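PDB 3EUA: fructosamine deglycase FrlB from Bacillus subtilis, which catalyses the conversion of a range of fructosamine 6-phosphates to glucose 6-phosphate and a free amino acid. Local coordinates for residues R98-P111 with A116-G128. Residues are numbered along the deposited sequence; the frame is centred on the assembly and turned at random.
Sequences RGKGALTIAMTFKP and AQEAQYVAQYDWG
Five backbone hydrogen bonds pair strand 103-108 with 121-124 in parallel, from Tyr121 N to Thr104 O through to Tyr125 N to Thr108 O; the short segment axes diverge by 23°. At the start, Thr104 OG1 accepts Gln120 N at 2.9 Å, and a water bridges this hydroxyl to Gln120 OE1 and Ala102 O. Arg98, its chain extended from CG to NE, sends NH1 to Glu118 O at 3.0 Å; the oxygen lies in the guanidinium plane, but NH1 sits 55° above the carbonyl plane. Gln120 CA lies over one guanidinium face, offset toward its rim. This is the last beta-alpha-beta unit of the first SIS domain's five-stranded parallel sheet, with helix 114-118 as the crossover and 121-124 as an outer strand.

Apolar contacts occupy both sheet faces. Ala106 CB meets Ala119 CB at a tight 3.3 Å beneath the crossover, while Leu103 CD1 touches the Tyr121 ring edge at CE1 (3.5 Å), on the face of Ile105. Pro111 CG rests against Gln124 CD at 3.4 Å; an alanine here removes the amide, and would probably open a gap beside the Pro111 ring. Among aromatics, Trp127 turns an edge toward the Phe109 face, planes at 58°.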
loop_
_atom_site.group_PDB
_atom_site.type_symbol
_atom_site.label_atom_id
_atom_site.label_comp_id
_atom_site.label_asym_id
_atom_site.label_seq_id
_atom_site.Cartn_x
_atom_site.Cartn_y
_atom_site.Cartn_z
ATOM N N ARG A 98 -5.834 -15.046 17.386
ATOM C CA ARG A 98 -6.417 -16.227 18.010
ATOM C C ARG A 98 -7.165 -15.838 19.295
ATOM O O ARG A 98 -8.239 -16.368 19.554
ATOM C CB ARG A 98 -5.370 -17.292 18.281
ATOM C CG ARG A 98 -5.953 -18.660 18.605
ATOM C CD ARG A 98 -4.890 -19.754 18.451
ATOM N NE ARG A 98 -5.453 -21.091 18.660
ATOM C CZ ARG A 98 -4.764 -22.231 18.634
ATOM N NH1 ARG A 98 -3.454 -22.238 18.412
ATOM N NH2 ARG A 98 -5.397 -23.386 18.841
ATOM N N GLY A 99 -6.604 -14.912 20.070
ATOM C CA GLY A 99 -7.228 -14.430 21.311
ATOM C C GLY A 99 -8.572 -13.769 21.062
ATOM O O GLY A 99 -9.426 -13.785 21.932
ATOM N N LYS A 100 -8.750 -13.195 19.867
ATOM C CA LYS A 100 -10.017 -12.582 19.438
ATOM C C LYS A 100 -11.017 -13.600 18.847
ATOM O O LYS A 100 -12.079 -13.207 18.365
ATOM C CB LYS A 100 -9.797 -11.530 18.358
ATOM C CG LYS A 100 -8.930 -10.329 18.680
ATOM C CD LYS A 100 -9.629 -9.252 19.397
ATOM C CE LYS A 100 -8.761 -8.029 19.437
ATOM N NZ LYS A 100 -9.435 -6.898 20.109
ATOM N N GLY A 101 -10.684 -14.882 18.852
ATOM C CA GLY A 101 -11.574 -15.918 18.318
ATOM C C GLY A 101 -11.408 -16.190 16.826
ATOM O O GLY A 101 -12.138 -16.980 16.245
ATOM N N ALA A 102 -10.428 -15.565 16.192
ATOM C CA ALA A 102 -10.216 -15.791 14.769
ATOM C C ALA A 102 -9.589 -17.162 14.495
ATOM O O ALA A 102 -8.909 -17.745 15.354
ATOM C CB ALA A 102 -9.340 -14.690 14.169
ATOM N N LEU A 103 -9.879 -17.676 13.298
ATOM C CA LEU A 103 -9.299 -18.907 12.804
ATOM C C LEU A 103 -7.944 -18.478 12.243
ATOM O O LEU A 103 -7.873 -17.546 11.439
ATOM C CB LEU A 103 -10.167 -19.504 11.698
ATOM C CG LEU A 103 -9.672 -20.753 10.964
ATOM C CD1 LEU A 103 -9.481 -21.918 11.921
ATOM C CD2 LEU A 103 -10.673 -21.088 9.852
ATOM N N THR A 104 -6.871 -19.129 12.682
ATOM C CA THR A 104 -5.529 -18.768 12.254
ATOM C C THR A 104 -4.782 -19.894 11.584
ATOM O O THR A 104 -4.789 -21.030 12.057
ATOM C CB THR A 104 -4.653 -18.287 13.463
ATOM O OG1 THR A 104 -4.649 -19.267 14.496
ATOM C CG2 THR A 104 -5.175 -16.983 14.013
ATOM N N ILE A 105 -4.127 -19.556 10.478
ATOM C CA ILE A 105 -3.305 -20.500 9.766
ATOM C C ILE A 105 -1.986 -19.791 9.468
ATOM O O ILE A 105 -1.986 -18.703 8.917
ATOM C CB ILE A 105 -3.972 -21.009 8.486
ATOM C CG1 ILE A 105 -3.020 -21.993 7.797
ATOM C CG2 ILE A 105 -4.345 -19.809 7.583
ATOM C CD1 ILE A 105 -3.647 -22.934 6.765
ATOM N N ALA A 106 -0.876 -20.413 9.862
ATOM C CA ALA A 106 0.428 -19.865 9.654
ATOM C C ALA A 106 1.225 -20.713 8.690
ATOM O O ALA A 106 1.177 -21.947 8.768
ATOM C CB ALA A 106 1.168 -19.783 11.018
HETATM N N MSE A 107 1.908 -20.036 7.762
HETATM C CA MSE A 107 2.820 -20.660 6.852
HETATM C C MSE A 107 4.231 -20.391 7.378
HETATM O O MSE A 107 4.507 -19.296 7.884
HETATM C CB MSE A 107 2.699 -20.055 5.484
HETATM C CG MSE A 107 1.338 -20.168 4.898
HETATM SE SE MSE A 107 1.345 -19.282 3.167
HETATM C CE MSE A 107 2.565 -20.278 2.456
ATOM N N THR A 108 5.119 -21.382 7.302
ATOM C CA THR A 108 6.465 -21.207 7.741
ATOM C C THR A 108 7.357 -22.291 7.138
ATOM O O THR A 108 6.871 -23.283 6.613
ATOM C CB THR A 108 6.500 -21.243 9.277
ATOM O OG1 THR A 108 7.818 -20.938 9.734
ATOM C CG2 THR A 108 6.014 -22.628 9.835
ATOM N N PHE A 109 8.659 -22.072 7.188
ATOM C CA PHE A 109 9.626 -23.065 6.758
ATOM C C PHE A 109 10.009 -23.921 7.978
ATOM O O PHE A 109 10.524 -25.031 7.826
ATOM C CB PHE A 109 10.832 -22.325 6.155
ATOM C CG PHE A 109 11.920 -23.216 5.627
ATOM C CD1 PHE A 109 11.671 -24.050 4.566
ATOM C CD2 PHE A 109 13.219 -23.155 6.150
ATOM C CE1 PHE A 109 12.678 -24.862 4.047
ATOM C CE2 PHE A 109 14.218 -23.939 5.646
ATOM C CZ PHE A 109 13.948 -24.808 4.586
ATOM N N LYS A 110 9.701 -23.431 9.181
ATOM C CA LYS A 110 10.066 -24.130 10.427
ATOM C C LYS A 110 8.865 -24.480 11.307
ATOM O O LYS A 110 8.347 -23.622 12.009
ATOM C CB LYS A 110 11.089 -23.299 11.168
ATOM C CG LYS A 110 12.276 -23.066 10.275
ATOM C CD LYS A 110 13.470 -22.633 10.996
ATOM C CE LYS A 110 14.583 -22.390 10.020
ATOM N NZ LYS A 110 15.808 -22.103 10.750
ATOM N N PRO A 111 8.389 -25.739 11.226
ATOM C CA PRO A 111 7.273 -26.199 12.054
ATOM C C PRO A 111 7.430 -26.226 13.602
ATOM O O PRO A 111 6.402 -26.281 14.267
ATOM C CB PRO A 111 6.962 -27.601 11.493
ATOM C CG PRO A 111 8.191 -28.019 10.819
ATOM C CD PRO A 111 8.764 -26.769 10.234
ATOM N N ALA A 116 4.416 -21.230 14.676
ATOM C CA ALA A 116 3.710 -22.485 14.539
ATOM C C ALA A 116 3.016 -22.825 15.855
ATOM O O ALA A 116 1.889 -23.328 15.860
ATOM C CB ALA A 116 4.664 -23.574 14.121
ATOM N N GLN A 117 3.661 -22.510 16.970
ATOM C CA GLN A 117 3.080 -22.800 18.263
ATOM C C GLN A 117 1.844 -21.959 18.530
ATOM O O GLN A 117 0.904 -22.458 19.130
ATOM C CB GLN A 117 4.120 -22.593 19.349
ATOM C CG GLN A 117 5.308 -23.552 19.237
ATOM C CD GLN A 117 6.450 -23.153 20.168
ATOM O OE1 GLN A 117 6.216 -22.483 21.171
ATOM N NE2 GLN A 117 7.690 -23.545 19.827
ATOM N N GLU A 118 1.831 -20.704 18.077
ATOM C CA GLU A 118 0.694 -19.811 18.303
ATOM C C GLU A 118 -0.488 -20.041 17.370
ATOM O O GLU A 118 -1.634 -19.882 17.790
ATOM C CB GLU A 118 1.113 -18.342 18.165
ATOM C CG GLU A 118 2.135 -17.865 19.146
ATOM C CD GLU A 118 1.661 -17.938 20.593
ATOM O OE1 GLU A 118 0.432 -17.962 20.852
ATOM O OE2 GLU A 118 2.544 -17.959 21.463
ATOM N N ALA A 119 -0.214 -20.380 16.115
ATOM C CA ALA A 119 -1.260 -20.560 15.112
ATOM C C ALA A 119 -2.021 -21.849 15.324
ATOM O O ALA A 119 -1.453 -22.846 15.732
ATOM C CB ALA A 119 -0.678 -20.518 13.690
ATOM N N GLN A 120 -3.317 -21.829 15.002
ATOM C CA GLN A 120 -4.162 -22.997 15.162
ATOM C C GLN A 120 -3.827 -24.061 14.121
ATOM O O GLN A 120 -3.809 -25.254 14.435
ATOM C CB GLN A 120 -5.659 -22.585 15.139
ATOM C CG GLN A 120 -6.636 -23.742 15.371
ATOM C CD GLN A 120 -8.093 -23.334 15.423
ATOM O OE1 GLN A 120 -8.435 -22.156 15.515
ATOM N NE2 GLN A 120 -8.973 -24.331 15.394
ATOM N N TYR A 121 -3.585 -23.630 12.891
ATOM C CA TYR A 121 -3.203 -24.506 11.790
ATOM C C TYR A 121 -1.851 -24.041 11.255
ATOM O O TYR A 121 -1.577 -22.846 11.230
ATOM C CB TYR A 121 -4.252 -24.466 10.668
ATOM C CG TYR A 121 -5.569 -25.125 11.021
ATOM C CD1 TYR A 121 -6.592 -24.399 11.629
ATOM C CD2 TYR A 121 -5.788 -26.483 10.748
ATOM C CE1 TYR A 121 -7.781 -24.986 11.942
ATOM C CE2 TYR A 121 -6.984 -27.086 11.092
ATOM C CZ TYR A 121 -7.972 -26.321 11.674
ATOM O OH TYR A 121 -9.169 -26.881 12.018
ATOM N N VAL A 122 -1.016 -24.990 10.843
ATOM C CA VAL A 122 0.300 -24.710 10.321
ATOM C C VAL A 122 0.502 -25.423 9.005
ATOM O O VAL A 122 0.226 -26.601 8.901
ATOM C CB VAL A 122 1.412 -25.179 11.282
ATOM C CG1 VAL A 122 2.797 -24.922 10.652
ATOM C CG2 VAL A 122 1.297 -24.466 12.630
ATOM N N ALA A 123 0.990 -24.700 8.004
ATOM C CA ALA A 123 1.261 -25.253 6.697
ATOM C C ALA A 123 2.702 -24.913 6.349
ATOM O O ALA A 123 3.072 -23.762 6.284
ATOM C CB ALA A 123 0.303 -24.647 5.685
ATOM N N GLN A 124 3.530 -25.894 6.130
ATOM C CA GLN A 124 4.881 -25.565 5.816
ATOM C C GLN A 124 5.011 -25.436 4.325
ATOM O O GLN A 124 4.137 -25.860 3.561
ATOM C CB GLN A 124 5.811 -26.664 6.238
ATOM C CG GLN A 124 5.750 -27.105 7.661
ATOM C CD GLN A 124 6.584 -28.370 7.793
ATOM O OE1 GLN A 124 7.688 -28.453 7.239
ATOM N NE2 GLN A 124 6.053 -29.360 8.468
ATOM N N TYR A 125 6.119 -24.860 3.912
ATOM C CA TYR A 125 6.420 -24.750 2.497
ATOM C C TYR A 125 7.866 -25.126 2.301
ATOM O O TYR A 125 8.641 -25.127 3.267
ATOM C CB TYR A 125 6.121 -23.332 2.013
ATOM C CG TYR A 125 6.886 -22.165 2.645
ATOM C CD1 TYR A 125 8.181 -21.849 2.241
ATOM C CD2 TYR A 125 6.269 -21.323 3.561
ATOM C CE1 TYR A 125 8.860 -20.788 2.780
ATOM C CE2 TYR A 125 6.944 -20.226 4.110
ATOM C CZ TYR A 125 8.224 -19.952 3.715
ATOM O OH TYR A 125 8.893 -18.876 4.228
ATOM N N ASP A 126 8.214 -25.484 1.076
ATOM C CA ASP A 126 9.576 -25.865 0.779
ATOM C C ASP A 126 10.315 -24.655 0.223
ATOM O O ASP A 126 9.716 -23.725 -0.322
ATOM C CB ASP A 126 9.621 -27.118 -0.054
ATOM C CG ASP A 126 9.290 -28.345 0.783
ATOM O OD1 ASP A 126 9.264 -28.232 2.038
ATOM O OD2 ASP A 126 9.127 -29.429 0.229
ATOM N N TRP A 127 11.633 -24.693 0.388
ATOM C CA TRP A 127 12.487 -23.608 0.008
ATOM C C TRP A 127 13.836 -24.142 -0.476
ATOM O O TRP A 127 14.269 -25.222 -0.101
ATOM C CB TRP A 127 12.619 -22.626 1.202
ATOM C CG TRP A 127 13.716 -21.604 1.136
ATOM C CD1 TRP A 127 15.044 -21.822 1.393
ATOM C CD2 TRP A 127 13.589 -20.204 0.884
ATOM N NE1 TRP A 127 15.753 -20.670 1.257
ATOM C CE2 TRP A 127 14.885 -19.651 0.962
ATOM C CE3 TRP A 127 12.508 -19.359 0.592
ATOM C CZ2 TRP A 127 15.133 -18.293 0.765
ATOM C CZ3 TRP A 127 12.751 -18.004 0.391
ATOM C CH2 TRP A 127 14.053 -17.489 0.469
ATOM N N GLY A 128 14.453 -23.388 -1.368
ATOM C CA GLY A 128 15.749 -23.743 -1.900
ATOM C C GLY A 128 15.705 -24.161 -3.343
ATOM O O GLY A 128 14.636 -24.196 -3.954
HETATM O O HOH W 1 -8.596 -21.320 18.897
HETATM O O HOH W 2 -7.324 -19.719 15.343
#